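Local coordinates for selenium-binding protein (Sulfolobus tokodaii, PDB 2ECE) that is of unknown function but folds as a beta-propeller and belongs to a family whose members are thought to bind selenium, at residues 11-16 / 388-393; 23-28 / 394-399; 185-190 / 229-234. All coordinates share one frame; numbering follows the deposited sequence.

Contact 1. Residues 11-16 / 388-393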
loop_
_atom_site.group_PDB
_atom_site.type_symbol
_atom_site.label_atom_id
_atom_site.label_comp_id
_atom_site.label_asym_id
_atom_site.label_seq_id
_atom_site.Cartn_x
_atom_site.Cartn_y
_atom_site.Cartn_z
ATOM N N THR A 11 -3.589 -21.558 3.379
ATOM C CA THR A 11 -3.912 -20.166 3.085
ATOM C C THR A 11 -3.653 -19.807 1.621
ATOM O O THR A 11 -3.825 -18.657 1.220
ATOM C CB THR A 11 -3.137 -19.194 3.991
ATOM O OG1 THR A 11 -1.732 -19.377 3.797
ATOM C CG2 THR A 11 -3.494 -19.439 5.454
ATOM N N PHE A 12 -3.224 -20.787 0.828
ATOM C CA PHE A 12 -3.009 -20.551 -0.596
ATOM C C PHE A 12 -4.361 -20.810 -1.256
ATOM O O PHE A 12 -4.951 -21.875 -1.076
ATOM C CB PHE A 12 -1.982 -21.521 -1.184
ATOM C CG PHE A 12 -0.557 -21.229 -0.802
ATOM C CD1 PHE A 12 -0.225 -20.117 -0.029
ATOM C CD2 PHE A 12 0.464 -22.079 -1.220
ATOM C CE1 PHE A 12 1.099 -19.858 0.321
ATOM C CE2 PHE A 12 1.787 -21.829 -0.878
ATOM C CZ PHE A 12 2.108 -20.711 -0.101
ATOM N N TYR A 13 -4.848 -19.839 -2.018
ATOM C CA TYR A 13 -6.133 -19.975 -2.685
ATOM C C TYR A 13 -5.911 -19.938 -4.192
ATOM O O TYR A 13 -5.207 -19.065 -4.695
ATOM C CB TYR A 13 -7.059 -18.830 -2.255
ATOM C CG TYR A 13 -6.954 -18.488 -0.780
ATOM C CD1 TYR A 13 -6.340 -17.301 -0.364
ATOM C CD2 TYR A 13 -7.449 -19.357 0.197
ATOM C CE1 TYR A 13 -6.219 -16.978 0.992
ATOM C CE2 TYR A 13 -7.334 -19.050 1.561
ATOM C CZ TYR A 13 -6.717 -17.855 1.950
ATOM O OH TYR A 13 -6.608 -17.540 3.286
ATOM N N PRO A 14 -6.502 -20.891 -4.935
ATOM C CA PRO A 14 -6.325 -20.910 -6.393
ATOM C C PRO A 14 -6.895 -19.661 -7.053
ATOM O O PRO A 14 -6.288 -19.086 -7.955
ATOM C CB PRO A 14 -7.109 -22.156 -6.829
ATOM C CG PRO A 14 -7.134 -23.014 -5.604
ATOM C CD PRO A 14 -7.356 -22.010 -4.502
ATOM N N SER A 15 -8.058 -19.243 -6.573
ATOM C CA SER A 15 -8.768 -18.111 -7.146
ATOM C C SER A 15 -9.384 -17.162 -6.132
ATOM O O SER A 15 -9.461 -17.468 -4.941
ATOM C CB SER A 15 -9.899 -18.644 -8.004
ATOM O OG SER A 15 -10.715 -19.476 -7.201
ATOM N N PRO A 16 -9.851 -15.998 -6.609
ATOM C CA PRO A 16 -10.482 -14.983 -5.764
ATOM C C PRO A 16 -11.686 -15.576 -5.032
ATOM O O PRO A 16 -11.861 -15.361 -3.832
ATOM C CB PRO A 16 -10.883 -13.913 -6.774
ATOM C CG PRO A 16 -9.746 -13.965 -7.741
ATOM C CD PRO A 16 -9.609 -15.460 -7.961
ATOM N N ILE A 388 -8.603 -4.832 3.184
ATOM C CA ILE A 388 -9.908 -5.479 3.230
ATOM C C ILE A 388 -9.826 -6.971 3.500
ATOM O O ILE A 388 -8.972 -7.667 2.949
ATOM C CB ILE A 388 -10.642 -5.308 1.886
ATOM C CG1 ILE A 388 -10.463 -3.882 1.362
ATOM C CG2 ILE A 388 -12.120 -5.634 2.060
ATOM C CD1 ILE A 388 -10.746 -3.738 -0.139
ATOM N N SER A 389 -10.729 -7.466 4.341
ATOM C CA SER A 389 -10.765 -8.888 4.640
ATOM C C SER A 389 -11.114 -9.598 3.334
ATOM O O SER A 389 -11.682 -8.997 2.425
ATOM C CB SER A 389 -11.834 -9.177 5.698
ATOM O OG SER A 389 -13.095 -8.679 5.283
ATOM N N ARG A 390 -10.768 -10.876 3.240
ATOM C CA ARG A 390 -11.060 -11.636 2.036
ATOM C C ARG A 390 -12.552 -11.735 1.760
ATOM O O ARG A 390 -12.963 -11.714 0.597
ATOM C CB ARG A 390 -10.428 -13.029 2.122
ATOM C CG ARG A 390 -8.970 -13.031 1.686
ATOM C CD ARG A 390 -8.255 -14.350 1.941
ATOM N NE ARG A 390 -8.070 -14.629 3.361
ATOM C CZ ARG A 390 -8.931 -15.309 4.111
ATOM N NH1 ARG A 390 -10.047 -15.790 3.573
ATOM N NH2 ARG A 390 -8.677 -15.511 5.396
ATOM N N ASP A 391 -13.372 -11.820 2.809
ATOM C CA ASP A 391 -14.814 -11.913 2.592
ATOM C C ASP A 391 -15.391 -10.557 2.219
ATOM O O ASP A 391 -16.575 -10.448 1.899
ATOM C CB ASP A 391 -15.544 -12.496 3.819
ATOM C CG ASP A 391 -15.427 -11.625 5.067
ATOM O OD1 ASP A 391 -15.121 -10.419 4.952
ATOM O OD2 ASP A 391 -15.668 -12.157 6.176
ATOM N N GLY A 392 -14.543 -9.528 2.259
ATOM C CA GLY A 392 -14.962 -8.186 1.891
ATOM C C GLY A 392 -15.840 -7.403 2.853
ATOM O O GLY A 392 -16.258 -6.290 2.531
ATOM N N ARG A 393 -16.110 -7.956 4.033
ATOM C CA ARG A 393 -16.969 -7.285 5.008
ATOM C C ARG A 393 -16.277 -6.298 5.953
ATOM O O ARG A 393 -16.934 -5.419 6.510
ATOM C CB ARG A 393 -17.710 -8.333 5.843
ATOM C CG ARG A 393 -18.532 -9.306 5.009
ATOM C CD ARG A 393 -19.027 -10.478 5.841
ATOM N NE ARG A 393 -19.658 -11.500 5.006
ATOM C CZ ARG A 393 -20.891 -11.414 4.512
ATOM N NH1 ARG A 393 -21.646 -10.350 4.772
ATOM N NH2 ARG A 393 -21.365 -12.390 3.747
#
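The phenol oxygen of Tyr13 lies over one face of the Arg390 guanidinium, 3.2 Å above its plane and displaced toward the rim. The two side chains cross at about a right angle and are joined by packing: Tyr13 CE1 rests against Arg390 CD at 3.5 Å, and the ring and guanidinium planes are 36° apart. Tyr13 OH is 3.3 Å from Arg390 NE, but the angle is too poor for a hydrogen bond.

Hydrogen bonds go elsewhere, mostly to backbone carbonyls. Tyr13 OH gives its proton to Gly451 O, while Arg390 reaches Gly452 O through NE, Ala19 O through NH1 and Pro23 O through NH2. A bend at chi3 (-68°) turns the planar end so that one face meets the phenol oxygen.

Within 388-393, a type I turn runs from Ser389 to Gly392, closed by Gly392 N to Ser389 O at 2.9 Å. Asp391 OD1 accepts from Ser389 OG (2.7 Å) and from Arg393 N (2.8 Å), which approach opposite faces of the carboxylate; the second bond makes an Asx turn. Gly392 suits its place because its phi is positive.

An arginine, with donors on three nitrogens, suits a place ringed by carbonyls, and tyrosine adds a flat ring to pack on and a hydroxyl for a fourth. The result is a buried cation whose three nitrogens all point at backbone carbonyl oxygens, which probably offset its charge.

Contact 2. Residues 23-28 / 394-399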
loop_
_atom_site.group_PDB
_atom_site.type_symbol
_atom_site.label_atom_id
_atom_site.label_comp_id
_atom_site.label_asym_id
_atom_site.label_seq_id
_atom_site.Cartn_x
_atom_site.Cartn_y
_atom_site.Cartn_z
ATOM N N PRO A 23 -11.735 -19.178 5.853
ATOM C CA PRO A 23 -11.968 -18.663 7.208
ATOM C C PRO A 23 -11.483 -17.224 7.385
ATOM O O PRO A 23 -10.471 -16.827 6.799
ATOM C CB PRO A 23 -11.188 -19.638 8.086
ATOM C CG PRO A 23 -11.226 -20.913 7.296
ATOM C CD PRO A 23 -10.949 -20.423 5.904
ATOM N N PRO A 24 -12.187 -16.431 8.212
ATOM C CA PRO A 24 -11.830 -15.030 8.468
ATOM C C PRO A 24 -10.462 -14.907 9.136
ATOM O O PRO A 24 -9.915 -15.891 9.635
ATOM C CB PRO A 24 -12.947 -14.542 9.396
ATOM C CG PRO A 24 -14.069 -15.520 9.172
ATOM C CD PRO A 24 -13.341 -16.824 9.038
ATOM N N GLU A 25 -9.924 -13.690 9.155
ATOM C CA GLU A 25 -8.624 -13.425 9.769
ATOM C C GLU A 25 -8.720 -13.360 11.299
ATOM O O GLU A 25 -9.692 -12.839 11.838
ATOM C CB GLU A 25 -8.058 -12.096 9.245
ATOM C CG GLU A 25 -8.808 -10.842 9.709
ATOM C CD GLU A 25 -10.079 -10.552 8.917
ATOM O OE1 GLU A 25 -10.461 -11.377 8.059
ATOM O OE2 GLU A 25 -10.704 -9.491 9.153
ATOM N N ASP A 26 -7.709 -13.887 11.988
ATOM C CA ASP A 26 -7.661 -13.862 13.451
ATOM C C ASP A 26 -6.772 -12.717 13.938
ATOM O O ASP A 26 -6.969 -12.184 15.031
ATOM C CB ASP A 26 -7.073 -15.159 14.020
ATOM C CG ASP A 26 -8.047 -16.313 13.999
ATOM O OD1 ASP A 26 -9.247 -16.092 14.282
ATOM O OD2 ASP A 26 -7.605 -17.451 13.721
ATOM N N LEU A 27 -5.790 -12.349 13.117
ATOM C CA LEU A 27 -4.841 -11.308 13.487
ATOM C C LEU A 27 -4.569 -10.314 12.381
ATOM O O LEU A 27 -4.813 -10.578 11.206
ATOM C CB LEU A 27 -3.502 -11.936 13.881
ATOM C CG LEU A 27 -3.503 -13.040 14.924
ATOM C CD1 LEU A 27 -2.202 -13.828 14.814
ATOM C CD2 LEU A 27 -3.683 -12.437 16.314
ATOM N N ALA A 28 -4.022 -9.172 12.784
ATOM C CA ALA A 28 -3.660 -8.108 11.862
ATOM C C ALA A 28 -2.257 -7.644 12.225
ATOM O O ALA A 28 -2.010 -7.192 13.341
ATOM C CB ALA A 28 -4.641 -6.950 11.979
ATOM N N ARG A 394 -14.964 -6.426 6.127
ATOM C CA ARG A 394 -14.236 -5.543 7.040
ATOM C C ARG A 394 -13.098 -4.778 6.362
ATOM O O ARG A 394 -12.326 -5.350 5.589
ATOM C CB ARG A 394 -13.678 -6.367 8.208
ATOM C CG ARG A 394 -14.740 -7.197 8.946
ATOM C CD ARG A 394 -14.112 -8.230 9.873
ATOM N NE ARG A 394 -13.433 -9.297 9.136
ATOM C CZ ARG A 394 -14.054 -10.284 8.490
ATOM N NH1 ARG A 394 -15.381 -10.356 8.483
ATOM N NH2 ARG A 394 -13.346 -11.209 7.854
ATOM N N VAL A 395 -13.008 -3.480 6.651
ATOM C CA VAL A 395 -11.956 -2.639 6.092
ATOM C C VAL A 395 -11.170 -2.043 7.255
ATOM O O VAL A 395 -11.737 -1.388 8.126
ATOM C CB VAL A 395 -12.526 -1.478 5.242
ATOM C CG1 VAL A 395 -11.377 -0.688 4.607
ATOM C CG2 VAL A 395 -13.453 -2.017 4.164
ATOM N N TYR A 396 -9.868 -2.295 7.284
ATOM C CA TYR A 396 -9.022 -1.774 8.346
ATOM C C TYR A 396 -8.368 -0.500 7.823
ATOM O O TYR A 396 -7.982 -0.426 6.658
ATOM C CB TYR A 396 -7.992 -2.827 8.737
ATOM C CG TYR A 396 -8.633 -4.074 9.315
ATOM C CD1 TYR A 396 -8.976 -4.142 10.665
ATOM C CD2 TYR A 396 -8.945 -5.170 8.502
ATOM C CE1 TYR A 396 -9.612 -5.268 11.193
ATOM C CE2 TYR A 396 -9.584 -6.302 9.024
ATOM C CZ TYR A 396 -9.911 -6.343 10.367
ATOM O OH TYR A 396 -10.513 -7.465 10.894
ATOM N N VAL A 397 -8.247 0.501 8.689
ATOM C CA VAL A 397 -7.702 1.794 8.290
ATOM C C VAL A 397 -6.642 2.345 9.243
ATOM O O VAL A 397 -6.850 2.350 10.459
ATOM C CB VAL A 397 -8.837 2.842 8.217
ATOM C CG1 VAL A 397 -8.339 4.109 7.544
ATOM C CG2 VAL A 397 -10.052 2.258 7.489
ATOM N N THR A 398 -5.507 2.790 8.699
ATOM C CA THR A 398 -4.454 3.411 9.515
ATOM C C THR A 398 -4.269 4.841 8.980
ATOM O O THR A 398 -4.848 5.186 7.948
ATOM C CB THR A 398 -3.127 2.624 9.495
ATOM O OG1 THR A 398 -2.653 2.495 8.148
ATOM C CG2 THR A 398 -3.331 1.248 10.135
ATOM N N ASN A 399 -3.441 5.654 9.628
ATOM C CA ASN A 399 -3.372 7.071 9.242
ATOM C C ASN A 399 -2.078 7.786 8.875
ATOM O O ASN A 399 -2.104 8.997 8.635
ATOM C CB ASN A 399 -4.048 7.878 10.350
ATOM C CG ASN A 399 -3.329 7.737 11.680
ATOM O OD1 ASN A 399 -2.789 6.670 11.997
ATOM N ND2 ASN A 399 -3.319 8.809 12.470
#
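Arg394 meets the carboxylate of Glu25 side-on, the two side chains arriving from opposite directions. Arg394 NE gives a nearly straight bond to Glu25 OE2 (2.7 Å, 172°), and Arg394 NH2 does the same to Glu25 OE1 at 2.9 Å, so each oxygen is taken on its syn side by one nitrogen, though tilted out of the carboxylate plane. Both oxygens lie close to the guanidinium plane, yet the carboxylate is twisted 34° from it.

Tyr396 also points at Glu25 from the opposite direction, meeting OE2 at its ring edge, the ring almost perpendicular to the carboxylate. Tyr396 OH donates to the anti lone pair of Glu25 OE2 at 2.7 Å, leaving the syn side to the arginine.

These residues join neighbouring blades of the propeller: Arg394 and Tyr396, two apart on strand 394-398, share one face of it, whereas Glu25 just precedes strand 27-33 of the next blade. A glutamate fits because two methylenes carry its carboxylate across to the other blade, and the bend at chi2 (-80°) sets it facing both donors.

Pro24 CB packs obliquely on Arg394 NH2 at 3.7 Å. Arg394 NH1 turns to Asp391, whose carboxylate probably steadies the arginine's charge.

Contact 3. Residues 185-190 / 229-234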
loop_
_atom_site.group_PDB
_atom_site.type_symbol
_atom_site.label_atom_id
_atom_site.label_comp_id
_atom_site.label_asym_id
_atom_site.label_seq_id
_atom_site.Cartn_x
_atom_site.Cartn_y
_atom_site.Cartn_z
ATOM N N GLY A 185 13.776 0.652 -20.754
ATOM C CA GLY A 185 13.360 1.723 -21.642
ATOM C C GLY A 185 13.664 3.046 -20.960
ATOM O O GLY A 185 14.757 3.218 -20.424
ATOM N N ASP A 186 12.714 3.977 -20.954
ATOM C CA ASP A 186 12.970 5.252 -20.304
ATOM C C ASP A 186 12.336 5.379 -18.923
ATOM O O ASP A 186 12.150 6.482 -18.412
ATOM C CB ASP A 186 12.546 6.421 -21.205
ATOM C CG ASP A 186 11.043 6.542 -21.370
ATOM O OD1 ASP A 186 10.616 7.549 -21.978
ATOM O OD2 ASP A 186 10.290 5.656 -20.908
ATOM N N GLN A 187 12.008 4.248 -18.308
ATOM C CA GLN A 187 11.446 4.279 -16.959
ATOM C C GLN A 187 12.577 4.728 -16.036
ATOM O O GLN A 187 13.704 4.234 -16.137
ATOM C CB GLN A 187 10.946 2.889 -16.545
ATOM C CG GLN A 187 10.608 2.769 -15.054
ATOM C CD GLN A 187 11.802 2.329 -14.218
ATOM O OE1 GLN A 187 12.026 2.828 -13.112
ATOM N NE2 GLN A 187 12.566 1.383 -14.739
ATOM N N TYR A 188 12.283 5.660 -15.139
ATOM C CA TYR A 188 13.295 6.172 -14.220
ATOM C C TYR A 188 12.749 6.221 -12.792
ATOM O O TYR A 188 13.396 5.753 -11.849
ATOM C CB TYR A 188 13.738 7.559 -14.700
ATOM C CG TYR A 188 14.801 8.234 -13.868
ATOM C CD1 TYR A 188 14.457 9.086 -12.821
ATOM C CD2 TYR A 188 16.159 8.042 -14.145
ATOM C CE1 TYR A 188 15.429 9.738 -12.068
ATOM C CE2 TYR A 188 17.143 8.686 -13.395
ATOM C CZ TYR A 188 16.768 9.534 -12.361
ATOM O OH TYR A 188 17.730 10.175 -11.619
ATOM N N LEU A 189 11.554 6.776 -12.641
ATOM C CA LEU A 189 10.899 6.868 -11.341
ATOM C C LEU A 189 10.207 5.544 -10.998
ATOM O O LEU A 189 9.985 4.703 -11.869
ATOM C CB LEU A 189 9.862 7.992 -11.365
ATOM C CG LEU A 189 10.172 9.357 -10.733
ATOM C CD1 LEU A 189 11.662 9.647 -10.694
ATOM C CD2 LEU A 189 9.413 10.421 -11.512
ATOM N N ALA A 190 9.863 5.365 -9.726
ATOM C CA ALA A 190 9.198 4.145 -9.279
ATOM C C ALA A 190 8.399 4.434 -8.016
ATOM O O ALA A 190 8.441 5.550 -7.487
ATOM C CB ALA A 190 10.243 3.050 -8.979
ATOM N N ARG A 229 3.273 8.576 -14.779
ATOM C CA ARG A 229 3.177 7.507 -15.765
ATOM C C ARG A 229 3.027 6.121 -15.146
ATOM O O ARG A 229 3.486 5.874 -14.030
ATOM C CB ARG A 229 4.436 7.483 -16.637
ATOM C CG ARG A 229 4.891 8.832 -17.151
ATOM C CD ARG A 229 6.381 8.788 -17.488
ATOM N NE ARG A 229 6.677 8.058 -18.714
ATOM C CZ ARG A 229 7.888 7.627 -19.050
ATOM N NH1 ARG A 229 8.922 7.846 -18.245
ATOM N NH2 ARG A 229 8.071 6.987 -20.195
ATOM N N ILE A 230 2.376 5.227 -15.887
ATOM C CA ILE A 230 2.231 3.834 -15.486
ATOM C C ILE A 230 3.017 3.095 -16.569
ATOM O O ILE A 230 2.901 3.407 -17.759
ATOM C CB ILE A 230 0.755 3.347 -15.474
ATOM C CG1 ILE A 230 0.718 1.820 -15.323
ATOM C CG2 ILE A 230 0.043 3.765 -16.744
ATOM C CD1 ILE A 230 -0.682 1.249 -15.059
ATOM N N HIS A 231 3.840 2.142 -16.158
ATOM C CA HIS A 231 4.658 1.392 -17.099
ATOM C C HIS A 231 4.168 -0.043 -17.215
ATOM O O HIS A 231 3.874 -0.686 -16.203
ATOM C CB HIS A 231 6.115 1.396 -16.630
ATOM C CG HIS A 231 6.705 2.766 -16.505
ATOM N ND1 HIS A 231 7.370 3.389 -17.539
ATOM C CD2 HIS A 231 6.727 3.635 -15.465
ATOM C CE1 HIS A 231 7.780 4.582 -17.140
ATOM N NE2 HIS A 231 7.402 4.755 -15.887
ATOM N N PHE A 232 4.077 -0.532 -18.447
ATOM C CA PHE A 232 3.642 -1.900 -18.707
ATOM C C PHE A 232 4.854 -2.709 -19.135
ATOM O O PHE A 232 5.577 -2.315 -20.055
ATOM C CB PHE A 232 2.577 -1.907 -19.804
ATOM C CG PHE A 232 1.359 -1.117 -19.445
ATOM C CD1 PHE A 232 0.420 -1.635 -18.562
ATOM C CD2 PHE A 232 1.196 0.185 -19.916
ATOM C CE1 PHE A 232 -0.663 -0.867 -18.140
ATOM C CE2 PHE A 232 0.116 0.963 -19.502
ATOM C CZ PHE A 232 -0.813 0.434 -18.610
ATOM N N TRP A 233 5.072 -3.840 -18.471
ATOM C CA TRP A 233 6.220 -4.684 -18.767
ATOM C C TRP A 233 5.859 -6.119 -19.115
ATOM O O TRP A 233 4.806 -6.622 -18.730
ATOM C CB TRP A 233 7.158 -4.770 -17.563
ATOM C CG TRP A 233 7.544 -3.491 -16.926
ATOM C CD1 TRP A 233 6.725 -2.610 -16.284
ATOM C CD2 TRP A 233 8.875 -2.992 -16.775
ATOM N NE1 TRP A 233 7.466 -1.593 -15.732
ATOM C CE2 TRP A 233 8.790 -1.802 -16.019
ATOM C CE3 TRP A 233 10.132 -3.438 -17.201
ATOM C CZ2 TRP A 233 9.921 -1.044 -15.679
ATOM C CZ3 TRP A 233 11.260 -2.683 -16.864
ATOM C CH2 TRP A 233 11.144 -1.501 -16.110
ATOM N N ASP A 234 6.774 -6.769 -19.826
ATOM C CA ASP A 234 6.663 -8.179 -20.182
ATOM C C ASP A 234 7.299 -8.816 -18.938
ATOM O O ASP A 234 8.511 -8.726 -18.744
ATOM C CB ASP A 234 7.526 -8.477 -21.413
ATOM C CG ASP A 234 7.451 -9.931 -21.847
ATOM O OD1 ASP A 234 7.314 -10.815 -20.975
ATOM O OD2 ASP A 234 7.547 -10.190 -23.065
#
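Gln187 sets its CB and CG over one face of the His231 imidazole, and this is the compact half of the contact. Gln187 CG stands 3.9 Å from the centroid of the His231 ring and only 8° off the normal, a CH-pi contact, while Gln187 CB approaches His231 CE1 at 3.6 Å. With CG anti to the backbone N (chi1 168°) and a bend at chi2, the chain crosses the histidine and brings its amide to the edge of the Trp233 indole near CH2. Glutamine suits this place, its methylenes covering one ring while its flat end borders another. The buried polar atoms of the rings are satisfied elsewhere: His231 bonds to Glu206 and Arg240, and Trp233 NE1 to Ser204.

His231 and Trp233 lie on the same face of strand 229-234, the third of four in an antiparallel propeller blade. Segment 185-190 belongs to the connection that leaves strand 176-179 of the preceding blade and leads into strand 193-196, the first of this one, so the contact folds the interblade loop against the blade it enters.

Toward solvent the contact thins to a salt bridge between an exposed Asp186 and a partly exposed Arg229. Arg229 NH2 reaches Asp186 OD2 at 2.7 Å by a single bond, the carboxylate and guanidinium planes being nearly perpendicular. The guanidinium also has His231 CE1 3.5 Å above its centre, so it meets the acid at its edge and the imidazole's CE1 with its face. A leucine here would probably cost Asp186 one of its arginine partners, leave OD2 held less firmly and strip the flat group from over His231 CE1. Arg240, from the adjoining strand 239-245, pairs with the same oxygen, Asp186 OD2, and also touches Arg229 and Trp233.

In the fold
Contacts 1 and 2 form one continuous region, their centres 12 Å apart and their segments alternating along the chain. They touch where Arg390 NH2 meets Pro23 O at 2.6 Å, a probable hydrogen bond, and where Ser389 N lies 2.9 Å from Arg394 O, probably a hydrogen bond between the turn and the start of strand 394-398. Contact 2 links the last blade to the blade that combines strands from both ends of the chain, and contact 1 packs the N-terminal loop beside that junction. Contact 3 lies far off, about 29 Å from contact 1 and 32 Å from contact 2 between centres, across the middle of the chain from contact 2. There an interblade loop packs on a blade formed from continuous sequence.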